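Local coordinates for oxidoreductase, NAD-binding/iron-sulfur cluster-binding protein (Nitratireductor pacificus pht-3B, PDB 6ZXU) that is a catabolic reductive dehalogenase carrying cobalamin and two [4Fe-4S] clusters, and probably removes halogens reductively from organohalide substrates, at residues A107-L110 against K111-Y115; I182-G185 against Y186-M190; G605-L608 against A609-S612. All blocks are in the same frame, centred on the assembly; numbering follows the deposited sequence.

Contact 1: residues A107-L110 against K111-Y115; sequences AENL and KASAY
Two successive turns of helix 103-116 meet where the side chain of Ser-113 folds back onto the backbone carbonyl of Asn-109. The hydroxyl OG of Ser-113 donates to Asn-109 O at 2.8 Å, and the amide N of Ser-113 reaches the same Asn-109 O at 3.0 Å. The two donors come from opposite faces of the carbonyl plane, each tilted about 30° from it, so one oxygen carries a forked pair of bonds. With OG beside the backbone N (chi1 -60°), the hydroxyl hangs back over the preceding turn, which is what lets it use this carbonyl. It is the familiar helical pattern in which a buried serine spends its hydroxyl on the carbonyl four residues earlier. The next carbonyl, Leu-110 O, takes the amide of Ala-114 at 3.1 Å. On another side of the helix, CG of Lys-111 lies 3.3 Å from Ala-107 O, its methylenes passing that carbonyl before the chain bends and leads away. The ammonium of Lys-111 forms a salt bridge with Asp-246. The amide group of Asn-109 is used outside the pair, OD1 bonding to the hydroxyl of Tyr-186 on helix 168-190 and ND2 to Trp-640 O.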
loop_
_atom_site.group_PDB
_atom_site.type_symbol
_atom_site.label_atom_id
_atom_site.label_comp_id
_atom_site.label_asym_id
_atom_site.label_seq_id
_atom_site.Cartn_x
_atom_site.Cartn_y
_atom_site.Cartn_z
ATOM N N ALA A 107 -24.190 0.760 4.601
ATOM C CA ALA A 107 -23.914 0.667 3.145
ATOM C C ALA A 107 -22.777 1.591 2.727
ATOM O O ALA A 107 -21.863 1.171 2.028
ATOM C CB ALA A 107 -25.127 1.025 2.360
ATOM N N GLU A 108 -22.811 2.813 3.186
ATOM C CA GLU A 108 -21.708 3.771 2.920
ATOM C C GLU A 108 -20.375 3.200 3.367
ATOM O O GLU A 108 -19.421 3.158 2.598
ATOM C CB GLU A 108 -21.966 5.105 3.624
ATOM C CG GLU A 108 -23.193 5.811 2.989
ATOM C CD GLU A 108 -23.762 6.945 3.825
ATOM O OE1 GLU A 108 -23.209 7.247 4.943
ATOM O OE2 GLU A 108 -24.760 7.547 3.332
ATOM N N ASN A 109 -20.320 2.735 4.594
ATOM C CA ASN A 109 -19.081 2.186 5.175
ATOM C C ASN A 109 -18.522 1.028 4.419
ATOM O O ASN A 109 -17.341 0.932 4.204
ATOM C CB ASN A 109 -19.291 1.856 6.625
ATOM C CG ASN A 109 -18.156 1.039 7.200
ATOM O OD1 ASN A 109 -18.231 -0.183 7.215
ATOM N ND2 ASN A 109 -17.127 1.731 7.711
ATOM N N LEU A 110 -19.379 0.130 3.996
ATOM C CA LEU A 110 -18.907 -1.046 3.335
ATOM C C LEU A 110 -18.491 -0.742 1.887
ATOM O O LEU A 110 -17.560 -1.331 1.356
ATOM C CB LEU A 110 -19.981 -2.095 3.388
ATOM C CG LEU A 110 -19.643 -3.524 3.177
ATOM C CD1 LEU A 110 -18.560 -3.997 4.122
ATOM C CD2 LEU A 110 -20.928 -4.385 3.308
ATOM N N LYS A 111 -19.210 0.171 1.228
ATOM C CA LYS A 111 -18.778 0.654 -0.091
ATOM C C LYS A 111 -17.455 1.400 -0.040
ATOM O O LYS A 111 -16.608 1.172 -0.832
ATOM C CB LYS A 111 -19.822 1.596 -0.684
ATOM C CG LYS A 111 -21.052 0.910 -1.207
ATOM C CD LYS A 111 -22.021 2.021 -1.687
ATOM C CE LYS A 111 -22.772 1.533 -2.875
ATOM N NZ LYS A 111 -23.739 2.623 -3.217
ATOM N N ALA A 112 -17.277 2.230 0.974
ATOM C CA ALA A 112 -16.015 2.925 1.193
ATOM C C ALA A 112 -14.874 1.945 1.495
ATOM O O ALA A 112 -13.729 2.156 1.059
ATOM C CB ALA A 112 -16.151 3.926 2.329
ATOM N N SER A 113 -15.194 0.841 2.116
ATOM C CA SER A 113 -14.220 -0.214 2.390
ATOM C C SER A 113 -13.773 -0.846 1.123
ATOM O O SER A 113 -12.581 -1.139 0.995
ATOM C CB SER A 113 -14.779 -1.283 3.356
ATOM O OG SER A 113 -15.153 -0.754 4.607
ATOM N N ALA A 114 -14.696 -1.145 0.201
ATOM C CA ALA A 114 -14.337 -1.756 -1.035
ATOM C C ALA A 114 -13.463 -0.861 -1.917
ATOM O O ALA A 114 -12.510 -1.320 -2.530
ATOM C CB ALA A 114 -15.571 -2.203 -1.757
ATOM N N TYR A 115 -13.776 0.431 -1.967
ATOM C CA TYR A 115 -13.023 1.387 -2.730
ATOM C C TYR A 115 -11.623 1.552 -2.101
ATOM O O TYR A 115 -10.653 1.670 -2.827
ATOM C CB TYR A 115 -13.754 2.766 -2.792
ATOM C CG TYR A 115 -14.922 2.766 -3.762
ATOM C CD1 TYR A 115 -14.728 2.402 -5.079
ATOM C CD2 TYR A 115 -16.189 3.088 -3.369
ATOM C CE1 TYR A 115 -15.747 2.405 -5.993
ATOM C CE2 TYR A 115 -17.222 3.072 -4.277
ATOM C CZ TYR A 115 -17.015 2.751 -5.571
ATOM O OH TYR A 115 -17.993 2.787 -6.498
#

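Contact 2: residues I182-G185 against Y186-M190; sequences ILSG and YVRWM
Arg-188 keeps CG beside its own backbone N (chi1 -73°), and a bend at chi3 (-61°) folds its guanidinium back over the previous turn, above Ser-184 and Gly-185. One face of the guanidinium lies against backbone: Ser-184 C and Gly-185 N are each 3.5 Å from its plane, both offset toward its rim. NH2 comes to 3.4 Å from Gly-185 CA, a close approach to a residue that has no side chain of its own. NH1 stops 3.0 Å from Ser-184 OG. Lower on the same side chain, CG of Arg-188 passes 3.3 Å from Ser-184 O, the carbonyl that accepts the Arg-188 amide. Gly-185 O in turn takes the amide of Trp-189, and the indole brings its edge to the same oxygen, with CD1 3.1 Å from Gly-185 O. The buried guanidinium is held by carbonyls, NH1 by those of Ala-194 and Leu-88 and NH2 by that of Phe-87, while Ser-184 OG bonds to Ala-180 O one turn back. This part of helix 168-190 packs against three elements: Leu-183 and Tyr-186 meet helix 103-116, Leu-183, Ser-184 and Val-187 meet strand 232-239, and Ile-182 and Trp-189 meet helix 342-354.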
loop_
_atom_site.group_PDB
_atom_site.type_symbol
_atom_site.label_atom_id
_atom_site.label_comp_id
_atom_site.label_asym_id
_atom_site.label_seq_id
_atom_site.Cartn_x
_atom_site.Cartn_y
_atom_site.Cartn_z
ATOM N N ILE A 182 -11.368 -10.247 2.229
ATOM C CA ILE A 182 -11.094 -9.256 3.256
ATOM C C ILE A 182 -12.419 -8.680 3.761
ATOM O O ILE A 182 -12.616 -8.535 4.950
ATOM C CB ILE A 182 -10.154 -8.161 2.722
ATOM C CG1 ILE A 182 -8.778 -8.723 2.489
ATOM C CG2 ILE A 182 -10.099 -7.053 3.744
ATOM C CD1 ILE A 182 -7.900 -7.793 1.661
ATOM N N LEU A 183 -13.315 -8.352 2.831
ATOM C CA LEU A 183 -14.534 -7.726 3.182
ATOM C C LEU A 183 -15.493 -8.650 3.921
ATOM O O LEU A 183 -16.126 -8.233 4.868
ATOM C CB LEU A 183 -15.213 -7.101 1.992
ATOM C CG LEU A 183 -14.544 -5.835 1.359
ATOM C CD1 LEU A 183 -15.326 -5.412 0.159
ATOM C CD2 LEU A 183 -14.451 -4.727 2.392
ATOM N N SER A 184 -15.592 -9.890 3.476
ATOM C CA SER A 184 -16.367 -10.892 4.203
ATOM C C SER A 184 -15.825 -11.128 5.567
ATOM O O SER A 184 -16.582 -11.174 6.556
ATOM C CB SER A 184 -16.473 -12.173 3.400
ATOM O OG SER A 184 -15.260 -12.861 3.271
ATOM N N GLY A 185 -14.489 -11.181 5.695
ATOM C CA GLY A 185 -13.918 -11.315 7.016
ATOM C C GLY A 185 -14.130 -10.163 7.913
ATOM O O GLY A 185 -14.307 -10.326 9.111
ATOM N N TYR A 186 -14.117 -8.960 7.351
ATOM C CA TYR A 186 -14.441 -7.728 8.107
ATOM C C TYR A 186 -15.860 -7.773 8.686
ATOM O O TYR A 186 -16.065 -7.464 9.869
ATOM C CB TYR A 186 -14.346 -6.495 7.159
ATOM C CG TYR A 186 -14.956 -5.233 7.624
ATOM C CD1 TYR A 186 -14.577 -4.663 8.821
ATOM C CD2 TYR A 186 -15.882 -4.557 6.850
ATOM C CE1 TYR A 186 -15.110 -3.467 9.251
ATOM C CE2 TYR A 186 -16.425 -3.313 7.244
ATOM C CZ TYR A 186 -16.040 -2.760 8.425
ATOM O OH TYR A 186 -16.597 -1.571 8.845
ATOM N N VAL A 187 -16.847 -8.185 7.862
ATOM C CA VAL A 187 -18.261 -8.261 8.357
ATOM C C VAL A 187 -18.385 -9.396 9.420
ATOM O O VAL A 187 -19.047 -9.216 10.433
ATOM C CB VAL A 187 -19.222 -8.475 7.185
ATOM C CG1 VAL A 187 -20.646 -8.748 7.635
ATOM C CG2 VAL A 187 -19.215 -7.265 6.258
ATOM N N ARG A 188 -17.702 -10.510 9.203
ATOM C CA ARG A 188 -17.654 -11.619 10.184
ATOM C C ARG A 188 -17.071 -11.190 11.520
ATOM O O ARG A 188 -17.566 -11.555 12.577
ATOM C CB ARG A 188 -16.924 -12.805 9.631
ATOM C CG ARG A 188 -17.691 -13.568 8.575
ATOM C CD ARG A 188 -17.048 -14.898 8.260
ATOM N NE ARG A 188 -15.655 -14.781 7.730
ATOM C CZ ARG A 188 -15.309 -14.732 6.466
ATOM N NH1 ARG A 188 -16.217 -14.681 5.455
ATOM N NH2 ARG A 188 -14.023 -14.642 6.149
ATOM N N TRP A 189 -16.067 -10.328 11.503
ATOM C CA TRP A 189 -15.516 -9.793 12.747
ATOM C C TRP A 189 -16.380 -8.783 13.459
ATOM O O TRP A 189 -16.234 -8.553 14.668
ATOM C CB TRP A 189 -14.135 -9.191 12.496
ATOM C CG TRP A 189 -13.033 -10.200 12.574
ATOM C CD1 TRP A 189 -12.373 -10.840 11.534
ATOM C CD2 TRP A 189 -12.497 -10.732 13.779
ATOM N NE1 TRP A 189 -11.431 -11.704 12.042
ATOM C CE2 TRP A 189 -11.468 -11.657 13.413
ATOM C CE3 TRP A 189 -12.766 -10.501 15.153
ATOM C CZ2 TRP A 189 -10.732 -12.383 14.364
ATOM C CZ3 TRP A 189 -12.004 -11.234 16.127
ATOM C CH2 TRP A 189 -11.005 -12.153 15.709
ATOM N N MET A 190 -17.295 -8.140 12.730
ATOM C CA MET A 190 -18.295 -7.246 13.307
ATOM C C MET A 190 -19.494 -8.037 13.897
ATOM O O MET A 190 -20.307 -7.470 14.625
ATOM C CB MET A 190 -18.793 -6.282 12.234
ATOM C CG MET A 190 -17.843 -5.120 12.029
ATOM S SD MET A 190 -18.601 -3.773 11.047
ATOM C CE MET A 190 -19.102 -4.598 9.522
#

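Contact 3: residues G605-L608 against A609-S612; sequences GRRL and AELS
Glu-610 reaches back along helix 603-614 to pair with Arg-607, an i to i+3 salt bridge on a helix that runs near one of the iron-sulfur clusters. Its CB rests 3.6 Å from Arg-607 O. Because CG sits beside the backbone N (chi1 -64°), the chain is directed toward the preceding turn, and CG passes 3.3 Å from Arg-606 O, the carbonyl that accepts the Glu-610 amide. From there the chain runs extended, carrying CD to 3.8 Å from Arg-607 NE. At the tip, OE1 takes the N-H of Arg-607 NE at 2.9 Å, a nearly straight bond (168° at the hydrogen). The two flat groups are turned 62° against each other: OE1 lies at the edge of the guanidinium, in its plane, whereas NE approaches from above the carboxylate plane. Arg-607 meets it by bending at both chi2 and chi3, which curls the chain round so that NE, and not the outer nitrogens, makes the bond. With an alanine here in place of the glutamate, the Arg-607 guanidinium would probably lose its charge partner within the helix and be free to turn. Arg-607 is exposed and also touches a crystal neighbour, so packing in the crystal may contribute to its pose. On its other side CD of Arg-607 comes 4.1 Å from Leu-611 CG, the two chains crossing at a slant. The guanidinium of Arg-606 is engaged outside the pair, NH2 in a salt bridge with Asp-601 and NH1 in a hydrogen bond to Gln-25. The side chain of Ser-612, buried and about 9 Å from the bound iron-sulfur cluster, closes the pair: OG donates to Leu-608 O at 2.7 Å while the amide N of Ser-612 reaches that oxygen at 3.0 Å from the opposite face of its plane.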
loop_
_atom_site.group_PDB
_atom_site.type_symbol
_atom_site.label_atom_id
_atom_site.label_comp_id
_atom_site.label_asym_id
_atom_site.label_seq_id
_atom_site.Cartn_x
_atom_site.Cartn_y
_atom_site.Cartn_z
ATOM N N GLY A 605 -1.941 20.455 -7.060
ATOM C CA GLY A 605 -1.106 19.669 -6.237
ATOM C C GLY A 605 0.154 19.244 -6.961
ATOM O O GLY A 605 1.257 19.380 -6.416
ATOM N N ARG A 606 0.027 18.817 -8.215
ATOM C CA ARG A 606 1.170 18.492 -8.980
ATOM C C ARG A 606 2.066 19.689 -9.209
ATOM O O ARG A 606 3.278 19.587 -9.199
ATOM C CB ARG A 606 0.738 17.831 -10.265
ATOM C CG ARG A 606 1.924 17.360 -11.113
ATOM C CD ARG A 606 2.665 16.144 -10.422
ATOM N NE ARG A 606 1.725 15.000 -10.424
ATOM C CZ ARG A 606 1.555 14.181 -11.454
ATOM N NH1 ARG A 606 2.204 14.369 -12.607
ATOM N NH2 ARG A 606 0.673 13.237 -11.336
ATOM N N ARG A 607 1.474 20.857 -9.425
ATOM C CA ARG A 607 2.213 22.072 -9.619
ATOM C C ARG A 607 3.012 22.490 -8.366
ATOM O O ARG A 607 4.160 22.950 -8.497
ATOM C CB ARG A 607 1.277 23.201 -10.096
ATOM C CG ARG A 607 1.974 24.536 -10.385
ATOM C CD ARG A 607 3.232 24.408 -11.275
ATOM N NE ARG A 607 2.927 23.718 -12.537
ATOM C CZ ARG A 607 2.558 24.341 -13.668
ATOM N NH1 ARG A 607 2.476 25.666 -13.709
ATOM N NH2 ARG A 607 2.296 23.645 -14.761
ATOM N N LEU A 608 2.444 22.364 -7.202
ATOM C CA LEU A 608 3.177 22.668 -5.994
ATOM C C LEU A 608 4.379 21.780 -5.813
ATOM O O LEU A 608 5.464 22.248 -5.397
ATOM C CB LEU A 608 2.323 22.619 -4.799
ATOM C CG LEU A 608 1.337 23.793 -4.637
ATOM C CD1 LEU A 608 0.316 23.428 -3.613
ATOM C CD2 LEU A 608 2.069 25.020 -4.174
ATOM N N ALA A 609 4.265 20.520 -6.242
ATOM C CA ALA A 609 5.444 19.643 -6.216
ATOM C C ALA A 609 6.471 20.033 -7.270
ATOM O O ALA A 609 7.658 20.026 -7.004
ATOM C CB ALA A 609 5.019 18.197 -6.431
ATOM N N GLU A 610 6.039 20.327 -8.491
ATOM C CA GLU A 610 6.943 20.803 -9.540
ATOM C C GLU A 610 7.716 22.025 -9.102
ATOM O O GLU A 610 8.924 22.137 -9.329
ATOM C CB GLU A 610 6.223 21.125 -10.829
ATOM C CG GLU A 610 5.550 19.949 -11.523
ATOM C CD GLU A 610 4.674 20.373 -12.783
ATOM O OE1 GLU A 610 3.501 20.908 -12.685
ATOM O OE2 GLU A 610 5.145 20.123 -13.928
ATOM N N LEU A 611 7.039 22.966 -8.468
ATOM C CA LEU A 611 7.709 24.135 -8.006
ATOM C C LEU A 611 8.718 23.800 -6.935
ATOM O O LEU A 611 9.782 24.413 -6.902
ATOM C CB LEU A 611 6.701 25.185 -7.498
ATOM C CG LEU A 611 5.793 25.880 -8.472
ATOM C CD1 LEU A 611 4.655 26.612 -7.776
ATOM C CD2 LEU A 611 6.613 26.846 -9.295
ATOM N N SER A 612 8.365 22.900 -6.008
ATOM C CA SER A 612 9.295 22.508 -4.967
ATOM C C SER A 612 10.555 21.912 -5.554
ATOM O O SER A 612 11.628 22.188 -5.088
ATOM C CB SER A 612 8.649 21.509 -4.013
ATOM O OG SER A 612 7.397 21.960 -3.500
#

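How the contacts relate
Each contact is a pair of neighbouring turns within one helix, which makes the three a natural comparison of burial. Contacts 1 and 2 are buried, their centres 12 Å apart, on two helices that pack directly: Ser-113 CB meets Leu-183 CD2 at 3.6 Å. Both helices also touch the same antiparallel sheet, contact 1 at strand 121-126 and contact 2 at strand 232-239. Contact 3 is only partly buried and stands apart, its centre 31 Å from that of contact 1 and 40 Å from that of contact 2. The chemistry follows: backbone carbonyls satisfy the inward serines and the buried arginine, while the exposed arginine of contact 3 pairs with a carboxylate.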